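Local coordinates for putative branched-chain amino acid ABC transporter, periplasmic branched-chain amino acid-binding protein (Pseudomonas protegens Pf-5, PDB 4RU0) that probably binds a branched-chain amino acid or a related small solute in the periplasm for delivery to an ABC transporter, at residues 68-76 against 341-352; 247-255 against 275-286. All blocks are in the same frame, centred on the assembly; numbering follows the deposited sequence.

Contact 1. Residues 68-76 against 341-352; sequences EGGINGVKL and IRTAQGKFGKRP
Ile71 lies against Ile341, Arg342 and Gln345 at the C-terminal part of helix 325-348. Its CB is 3.9 Å from Gln345 NE2. CG2 rests on Gln345 NE2 at 3.6 Å and on Arg342 CB, and lies over one face of the Arg342 guanidinium group, which has its salt bridge with Glu339. CG1 takes the other direction (chi1 -59°) and carries CD1 to Ile341 CG2, 3.8 Å away, where the two side chains cross at about a right angle. The Gln345 chain is extended beyond CG (chi2 -176°), which brings its amide up to the loop. NE2 gives a weak hydrogen bond of 3.4 Å to Ile71 O, an atom that also accepts from Val74 N. With an alanine at Gln345, Ile71 O would probably lose its weak second donor, and a gap would be likely to open between the helix and the Ile71 and Val74 side chains. Val74 CG2 sits 3.3 Å from Arg351 N, and its CG1 meets Pro352 CD at 4.1 Å. Lys350 crosses Asn72 at about a right angle, with its CD 3.2 Å from Asn72 O. Ile71 and Val74 close a type I' beta turn, with backbone bonds in both directions between them, as in a two-residue beta-hairpin loop. The turn lies in the loop that joins helix 47-67 to strand 76-82 in the alpha/beta fold of a periplasmic binding protein, and helix 325-348 packs beside it.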
loop_
_atom_site.group_PDB
_atom_site.type_symbol
_atom_site.label_atom_id
_atom_site.label_comp_id
_atom_site.label_asym_id
_atom_site.label_seq_id
_atom_site.Cartn_x
_atom_site.Cartn_y
_atom_site.Cartn_z
ATOM N N GLU A 68 -17.655 -0.647 19.253
ATOM C CA GLU A 68 -18.841 -0.718 18.395
ATOM C C GLU A 68 -19.549 -2.067 18.482
ATOM O O GLU A 68 -20.476 -2.341 17.718
ATOM C CB GLU A 68 -18.481 -0.435 16.936
ATOM C CG GLU A 68 -18.188 1.018 16.622
ATOM C CD GLU A 68 -16.707 1.287 16.491
ATOM O OE1 GLU A 68 -15.926 0.634 17.216
ATOM O OE2 GLU A 68 -16.322 2.140 15.658
ATOM N N GLY A 69 -19.113 -2.912 19.408
ATOM C CA GLY A 69 -19.717 -4.222 19.572
ATOM C C GLY A 69 -19.503 -5.100 18.356
ATOM O O GLY A 69 -20.365 -5.907 17.996
ATOM N N GLY A 70 -18.344 -4.940 17.723
ATOM C CA GLY A 70 -18.025 -5.676 16.513
ATOM C C GLY A 70 -18.622 -4.997 15.298
ATOM O O GLY A 70 -19.029 -3.837 15.362
ATOM N N ILE A 71 -18.674 -5.721 14.186
ATOM C CA ILE A 71 -19.223 -5.175 12.950
ATOM C C ILE A 71 -20.710 -5.479 12.859
ATOM O O ILE A 71 -21.100 -6.620 12.610
ATOM C CB ILE A 71 -18.509 -5.737 11.703
ATOM C CG1 ILE A 71 -17.014 -5.412 11.745
ATOM C CG2 ILE A 71 -19.135 -5.184 10.434
ATOM C CD1 ILE A 71 -16.226 -6.026 10.613
ATOM N N ASN A 72 -21.529 -4.448 13.062
ATOM C CA ASN A 72 -22.984 -4.585 13.069
ATOM C C ASN A 72 -23.462 -5.726 13.961
ATOM O O ASN A 72 -24.389 -6.449 13.610
ATOM C CB ASN A 72 -23.514 -4.791 11.650
ATOM C CG ASN A 72 -24.041 -3.516 11.028
ATOM O OD1 ASN A 72 -23.859 -2.424 11.568
ATOM N ND2 ASN A 72 -24.701 -3.649 9.884
ATOM N N GLY A 73 -22.810 -5.890 15.107
ATOM C CA GLY A 73 -23.182 -6.920 16.056
ATOM C C GLY A 73 -22.309 -8.159 15.992
ATOM O O GLY A 73 -22.230 -8.918 16.958
ATOM N N VAL A 74 -21.652 -8.367 14.854
ATOM C CA VAL A 74 -20.793 -9.532 14.664
ATOM C C VAL A 74 -19.395 -9.306 15.229
ATOM O O VAL A 74 -18.663 -8.431 14.771
ATOM C CB VAL A 74 -20.667 -9.902 13.179
ATOM C CG1 VAL A 74 -19.797 -11.140 13.014
ATOM C CG2 VAL A 74 -22.038 -10.122 12.575
ATOM N N LYS A 75 -19.032 -10.103 16.226
ATOM C CA LYS A 75 -17.730 -9.982 16.867
ATOM C C LYS A 75 -16.612 -10.492 15.963
ATOM O O LYS A 75 -16.829 -11.344 15.099
ATOM C CB LYS A 75 -17.721 -10.737 18.199
ATOM C CG LYS A 75 -18.739 -10.217 19.210
ATOM C CD LYS A 75 -18.784 -11.090 20.463
ATOM C CE LYS A 75 -19.820 -10.585 21.464
ATOM N NZ LYS A 75 -19.824 -11.398 22.713
ATOM N N LEU A 76 -15.412 -9.960 16.171
ATOM C CA LEU A 76 -14.256 -10.315 15.359
ATOM C C LEU A 76 -13.275 -11.166 16.155
ATOM O O LEU A 76 -12.926 -10.830 17.285
ATOM C CB LEU A 76 -13.553 -9.055 14.844
ATOM C CG LEU A 76 -14.010 -8.418 13.528
ATOM C CD1 LEU A 76 -15.524 -8.357 13.425
ATOM C CD2 LEU A 76 -13.420 -7.024 13.393
ATOM N N ILE A 341 -16.270 -6.097 4.788
ATOM C CA ILE A 341 -17.159 -6.983 5.521
ATOM C C ILE A 341 -18.486 -6.289 5.800
ATOM O O ILE A 341 -19.555 -6.832 5.511
ATOM C CB ILE A 341 -16.522 -7.439 6.846
ATOM C CG1 ILE A 341 -15.331 -8.356 6.567
ATOM C CG2 ILE A 341 -17.555 -8.139 7.721
ATOM C CD1 ILE A 341 -14.462 -8.611 7.773
ATOM N N ARG A 342 -18.401 -5.078 6.345
ATOM C CA ARG A 342 -19.573 -4.262 6.638
ATOM C C ARG A 342 -20.434 -4.067 5.396
ATOM O O ARG A 342 -21.654 -4.196 5.453
ATOM C CB ARG A 342 -19.145 -2.907 7.207
ATOM C CG ARG A 342 -20.282 -1.917 7.407
ATOM C CD ARG A 342 -19.823 -0.674 8.163
ATOM N NE ARG A 342 -19.453 -0.975 9.544
ATOM C CZ ARG A 342 -18.213 -0.913 10.019
ATOM N NH1 ARG A 342 -17.217 -0.558 9.226
ATOM N NH2 ARG A 342 -17.968 -1.203 11.288
ATOM N N THR A 343 -19.791 -3.773 4.273
ATOM C CA THR A 343 -20.496 -3.557 3.014
ATOM C C THR A 343 -21.289 -4.792 2.596
ATOM O O THR A 343 -22.418 -4.684 2.118
ATOM C CB THR A 343 -19.516 -3.179 1.879
ATOM O OG1 THR A 343 -18.684 -2.094 2.302
ATOM C CG2 THR A 343 -20.268 -2.778 0.618
ATOM N N ALA A 344 -20.690 -5.965 2.784
ATOM C CA ALA A 344 -21.305 -7.209 2.338
ATOM C C ALA A 344 -22.462 -7.616 3.249
ATOM O O ALA A 344 -23.460 -8.154 2.779
ATOM C CB ALA A 344 -20.264 -8.323 2.263
ATOM N N GLN A 345 -22.325 -7.344 4.543
ATOM C CA GLN A 345 -23.404 -7.571 5.503
ATOM C C GLN A 345 -24.684 -6.846 5.093
ATOM O O GLN A 345 -25.780 -7.247 5.474
ATOM C CB GLN A 345 -22.994 -7.123 6.907
ATOM C CG GLN A 345 -22.027 -8.053 7.610
ATOM C CD GLN A 345 -21.740 -7.604 9.026
ATOM O OE1 GLN A 345 -22.385 -6.692 9.534
ATOM N NE2 GLN A 345 -20.772 -8.242 9.671
ATOM N N GLY A 346 -24.535 -5.780 4.312
ATOM C CA GLY A 346 -25.671 -5.047 3.790
ATOM C C GLY A 346 -26.498 -5.875 2.824
ATOM O O GLY A 346 -27.632 -5.522 2.502
ATOM N N LYS A 347 -25.932 -6.984 2.358
ATOM C CA LYS A 347 -26.652 -7.870 1.452
ATOM C C LYS A 347 -26.720 -9.300 1.998
ATOM O O LYS A 347 -27.444 -10.144 1.472
ATOM C CB LYS A 347 -26.006 -7.857 0.058
ATOM C CG LYS A 347 -26.789 -8.648 -0.984
ATOM C CD LYS A 347 -26.359 -8.370 -2.409
ATOM C CE LYS A 347 -27.197 -9.201 -3.374
ATOM N NZ LYS A 347 -27.036 -8.781 -4.791
ATOM N N PHE A 348 -25.988 -9.576 3.069
ATOM C CA PHE A 348 -25.952 -10.939 3.585
ATOM C C PHE A 348 -26.299 -11.027 5.075
ATOM O O PHE A 348 -26.315 -12.118 5.649
ATOM C CB PHE A 348 -24.577 -11.563 3.318
ATOM C CG PHE A 348 -24.200 -11.599 1.855
ATOM C CD1 PHE A 348 -24.895 -12.401 0.963
ATOM C CD2 PHE A 348 -23.143 -10.837 1.376
ATOM C CE1 PHE A 348 -24.547 -12.435 -0.378
ATOM C CE2 PHE A 348 -22.795 -10.866 0.035
ATOM C CZ PHE A 348 -23.497 -11.667 -0.841
ATOM N N GLY A 349 -26.592 -9.884 5.692
ATOM C CA GLY A 349 -27.059 -9.861 7.067
ATOM C C GLY A 349 -25.952 -9.876 8.102
ATOM O O GLY A 349 -24.806 -10.193 7.791
ATOM N N LYS A 350 -26.300 -9.527 9.337
ATOM C CA LYS A 350 -25.332 -9.475 10.429
ATOM C C LYS A 350 -24.850 -10.872 10.803
ATOM O O LYS A 350 -25.357 -11.478 11.746
ATOM C CB LYS A 350 -25.937 -8.792 11.660
ATOM C CG LYS A 350 -26.555 -7.423 11.401
ATOM C CD LYS A 350 -27.407 -6.987 12.592
ATOM C CE LYS A 350 -28.078 -5.635 12.367
ATOM N NZ LYS A 350 -27.113 -4.504 12.393
ATOM N N ARG A 351 -23.864 -11.372 10.065
ATOM C CA ARG A 351 -23.337 -12.713 10.293
ATOM C C ARG A 351 -21.958 -12.877 9.661
ATOM O O ARG A 351 -21.601 -12.124 8.752
ATOM C CB ARG A 351 -24.287 -13.766 9.724
ATOM C CG ARG A 351 -24.396 -13.728 8.218
ATOM C CD ARG A 351 -24.946 -15.028 7.677
ATOM N NE ARG A 351 -24.543 -15.246 6.290
ATOM C CZ ARG A 351 -25.316 -14.994 5.239
ATOM N NH1 ARG A 351 -26.541 -14.516 5.414
ATOM N NH2 ARG A 351 -24.863 -15.225 4.012
ATOM N N PRO A 352 -21.176 -13.855 10.150
ATOM C CA PRO A 352 -19.918 -14.249 9.510
ATOM C C PRO A 352 -20.081 -14.468 8.006
ATOM O O PRO A 352 -21.103 -15.003 7.563
ATOM C CB PRO A 352 -19.564 -15.546 10.228
ATOM C CG PRO A 352 -20.079 -15.321 11.612
ATOM C CD PRO A 352 -21.362 -14.538 11.445
#

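Contact 2. Residues 247-255 against 275-286; sequences TPVAVKTAA and DVLPAGAAAKGY
Two successive beta-alpha-beta crossovers meet here: Thr247, Pro248 and Val251 of helix 246-256 pack on Asp275, Pro278, Ala279 and Ala283 of the next connection. No direct hydrogen bond joins the two segments. Thr247 CG2 lies 3.6 Å from Asp275 O. The Pro248 ring comes against the same carbonyl, with CG 3.3 Å from Asp275 O. Its CB also reaches Pro278 CB at 4.0 Å, the two proline rings meeting at a slant. A water sits between the polar ends of Thr247 and Asp275. It is 2.8 Å from Thr247 OG1 and donates weakly to Asp275 OD1. Thr247 OG1 also bonds to Thr242 OG1, and Asp275 OD2 accepts from Ser272 N.

The strands 237-241, 264-266 and 287-290 lie side by side and parallel in the main sheet. Helix 246-256 links the first two, and the segment 275-286 leads into the third. This is the Rossmann-like pattern of a periplasmic binding protein lobe. Val251 is wedged in the middle of the contact. Its chi1 of -178° swings CG1 away from the backbone N and onto Ala283 CB, 3.7 Å away. CG2 turns to the Tyr286 ring, 4.2 Å from CD1. The Tyr286 hydroxyl is bonded to Ala270 O. Further along, small side chains let the backbones come close, and Ala255 CB meets Ala282 CB at 3.7 Å. The extended Lys252 chain lies over Ala279, and its CE is 3.2 Å from Pro278 O. Ala283 to Tyr286 form a type II turn, with Gly285 at positive phi, just before strand 287-290.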
loop_
_atom_site.group_PDB
_atom_site.type_symbol
_atom_site.label_atom_id
_atom_site.label_comp_id
_atom_site.label_asym_id
_atom_site.label_seq_id
_atom_site.Cartn_x
_atom_site.Cartn_y
_atom_site.Cartn_z
ATOM N N THR A 247 17.874 2.422 -0.155
ATOM C CA THR A 247 17.211 3.700 0.085
ATOM C C THR A 247 18.076 4.680 0.910
ATOM O O THR A 247 18.300 5.804 0.461
ATOM C CB THR A 247 15.826 3.503 0.767
ATOM O OG1 THR A 247 14.957 2.774 -0.110
ATOM C CG2 THR A 247 15.191 4.847 1.095
ATOM N N PRO A 248 18.584 4.267 2.096
ATOM C CA PRO A 248 19.456 5.211 2.811
ATOM C C PRO A 248 20.741 5.499 2.048
ATOM O O PRO A 248 21.263 6.613 2.115
ATOM C CB PRO A 248 19.768 4.487 4.130
ATOM C CG PRO A 248 18.732 3.445 4.261
ATOM C CD PRO A 248 18.399 3.026 2.870
ATOM N N VAL A 249 21.248 4.498 1.337
ATOM C CA VAL A 249 22.442 4.679 0.526
ATOM C C VAL A 249 22.186 5.700 -0.576
ATOM O O VAL A 249 23.027 6.567 -0.824
ATOM C CB VAL A 249 22.917 3.347 -0.094
ATOM C CG1 VAL A 249 24.014 3.589 -1.120
ATOM C CG2 VAL A 249 23.400 2.402 0.992
ATOM N N ALA A 250 21.025 5.605 -1.228
ATOM C CA ALA A 250 20.667 6.540 -2.295
ATOM C C ALA A 250 20.719 7.982 -1.792
ATOM O O ALA A 250 21.265 8.868 -2.455
ATOM C CB ALA A 250 19.286 6.223 -2.852
ATOM N N VAL A 251 20.158 8.206 -0.609
ATOM C CA VAL A 251 20.116 9.542 -0.039
ATOM C C VAL A 251 21.520 10.025 0.347
ATOM O O VAL A 251 21.910 11.141 -0.012
ATOM C CB VAL A 251 19.177 9.587 1.173
ATOM C CG1 VAL A 251 19.109 10.984 1.738
ATOM C CG2 VAL A 251 17.787 9.117 0.762
ATOM N N LYS A 252 22.273 9.180 1.052
ATOM C CA LYS A 252 23.656 9.485 1.419
ATOM C C LYS A 252 24.511 9.827 0.202
ATOM O O LYS A 252 25.342 10.739 0.243
ATOM C CB LYS A 252 24.309 8.308 2.144
ATOM C CG LYS A 252 23.888 8.075 3.576
ATOM C CD LYS A 252 24.615 6.845 4.112
ATOM C CE LYS A 252 24.131 6.444 5.491
ATOM N NZ LYS A 252 24.685 5.118 5.899
ATOM N N THR A 253 24.321 9.071 -0.870
ATOM C CA THR A 253 25.125 9.259 -2.065
ATOM C C THR A 253 24.708 10.540 -2.778
ATOM O O THR A 253 25.557 11.287 -3.271
ATOM C CB THR A 253 25.006 8.056 -3.014
ATOM O OG1 THR A 253 25.260 6.856 -2.277
ATOM C CG2 THR A 253 26.017 8.160 -4.146
ATOM N N ALA A 254 23.403 10.798 -2.814
ATOM C CA ALA A 254 22.880 12.023 -3.406
ATOM C C ALA A 254 23.529 13.250 -2.762
ATOM O O ALA A 254 23.976 14.163 -3.459
ATOM C CB ALA A 254 21.365 12.085 -3.258
ATOM N N ALA A 255 23.582 13.260 -1.433
ATOM C CA ALA A 255 24.175 14.378 -0.708
ATOM C C ALA A 255 25.662 14.485 -1.025
ATOM O O ALA A 255 26.190 15.580 -1.200
ATOM C CB ALA A 255 23.956 14.225 0.782
ATOM N N ASP A 275 13.631 4.221 6.715
ATOM C CA ASP A 275 14.248 4.293 5.398
ATOM C C ASP A 275 15.244 5.439 5.316
ATOM O O ASP A 275 16.142 5.420 4.480
ATOM C CB ASP A 275 13.185 4.455 4.309
ATOM C CG ASP A 275 12.355 3.201 4.107
ATOM O OD1 ASP A 275 12.936 2.093 4.088
ATOM O OD2 ASP A 275 11.120 3.324 3.963
ATOM N N VAL A 276 15.087 6.435 6.187
ATOM C CA VAL A 276 15.873 7.663 6.072
ATOM C C VAL A 276 16.694 8.018 7.314
ATOM O O VAL A 276 17.669 8.763 7.216
ATOM C CB VAL A 276 14.967 8.857 5.739
ATOM C CG1 VAL A 276 14.468 8.746 4.322
ATOM C CG2 VAL A 276 13.805 8.934 6.720
ATOM N N LEU A 277 16.301 7.503 8.474
ATOM C CA LEU A 277 17.092 7.691 9.696
ATOM C C LEU A 277 18.565 7.260 9.566
ATOM O O LEU A 277 19.442 7.960 10.062
ATOM C CB LEU A 277 16.443 6.950 10.870
ATOM C CG LEU A 277 15.314 7.694 11.586
ATOM C CD1 LEU A 277 14.573 6.767 12.521
ATOM C CD2 LEU A 277 15.852 8.899 12.347
ATOM N N PRO A 278 18.847 6.118 8.902
ATOM C CA PRO A 278 20.269 5.758 8.791
ATOM C C PRO A 278 21.094 6.750 7.970
ATOM O O PRO A 278 22.313 6.784 8.111
ATOM C CB PRO A 278 20.234 4.395 8.092
ATOM C CG PRO A 278 18.872 3.856 8.367
ATOM C CD PRO A 278 17.978 5.050 8.369
ATOM N N ALA A 279 20.434 7.545 7.135
ATOM C CA ALA A 279 21.121 8.519 6.292
ATOM C C ALA A 279 21.522 9.760 7.078
ATOM O O ALA A 279 22.265 10.605 6.575
ATOM C CB ALA A 279 20.245 8.910 5.115
ATOM N N GLY A 280 21.030 9.873 8.309
ATOM C CA GLY A 280 21.343 11.024 9.140
ATOM C C GLY A 280 20.863 12.328 8.534
ATOM O O GLY A 280 19.846 12.361 7.843
ATOM N N ALA A 281 21.617 13.398 8.773
ATOM C CA ALA A 281 21.210 14.743 8.379
ATOM C C ALA A 281 21.268 14.968 6.870
ATOM O O ALA A 281 20.761 15.973 6.373
ATOM C CB ALA A 281 22.068 15.777 9.093
ATOM N N ALA A 282 21.877 14.040 6.141
ATOM C CA ALA A 282 21.879 14.114 4.679
ATOM C C ALA A 282 20.474 13.948 4.095
ATOM O O ALA A 282 20.241 14.260 2.927
ATOM C CB ALA A 282 22.812 13.061 4.096
ATOM N N ALA A 283 19.543 13.456 4.909
ATOM C CA ALA A 283 18.189 13.177 4.443
ATOM C C ALA A 283 17.209 14.316 4.725
ATOM O O ALA A 283 16.021 14.196 4.439
ATOM C CB ALA A 283 17.679 11.885 5.069
ATOM N N LYS A 284 17.700 15.417 5.284
ATOM C CA LYS A 284 16.840 16.565 5.568
ATOM C C LYS A 284 16.225 17.129 4.290
ATOM O O LYS A 284 16.937 17.467 3.348
ATOM C CB LYS A 284 17.624 17.667 6.289
ATOM C CG LYS A 284 18.004 17.341 7.723
ATOM C CD LYS A 284 18.738 18.512 8.361
ATOM C CE LYS A 284 18.949 18.299 9.853
ATOM N NZ LYS A 284 17.658 18.220 10.592
ATOM N N GLY A 285 14.900 17.226 4.260
ATOM C CA GLY A 285 14.211 17.768 3.102
ATOM C C GLY A 285 13.612 16.711 2.188
ATOM O O GLY A 285 12.761 17.019 1.350
ATOM N N TYR A 286 14.062 15.471 2.353
ATOM C CA TYR A 286 13.585 14.327 1.574
ATOM C C TYR A 286 12.067 14.239 1.494
ATOM O O TYR A 286 11.380 14.335 2.511
ATOM C CB TYR A 286 14.150 13.041 2.176
ATOM C CG TYR A 286 13.687 11.752 1.535
ATOM C CD1 TYR A 286 14.200 11.334 0.311
ATOM C CD2 TYR A 286 12.762 10.937 2.167
ATOM C CE1 TYR A 286 13.786 10.146 -0.270
ATOM C CE2 TYR A 286 12.346 9.747 1.598
ATOM C CZ TYR A 286 12.860 9.356 0.382
ATOM O OH TYR A 286 12.447 8.170 -0.180
HETATM O O HOH W 1 12.850 1.552 1.178
#

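The chain's centre lies between the two contacts. Their centres are 45 Å apart and their nearest atoms about 28 Å apart, so they do not touch. In sequence, both segments of contact 2 fall between residues 76 and 341, the stretch that contact 1 brackets. The bound 3,6,9,12,15-pentaoxaheptadecane lies in a pocket with Tyr41, Tyr192, Trp243 and Trp269. The Thr247 side chain of contact 2 is about 9 Å from the ligand. Trp243 comes just before helix 246-256, and Trp269 lies between the two segments of contact 2. In contact 1, Val74 and Ile341 both touch Gln34 on strand 34-40, whose far end leads to Tyr41.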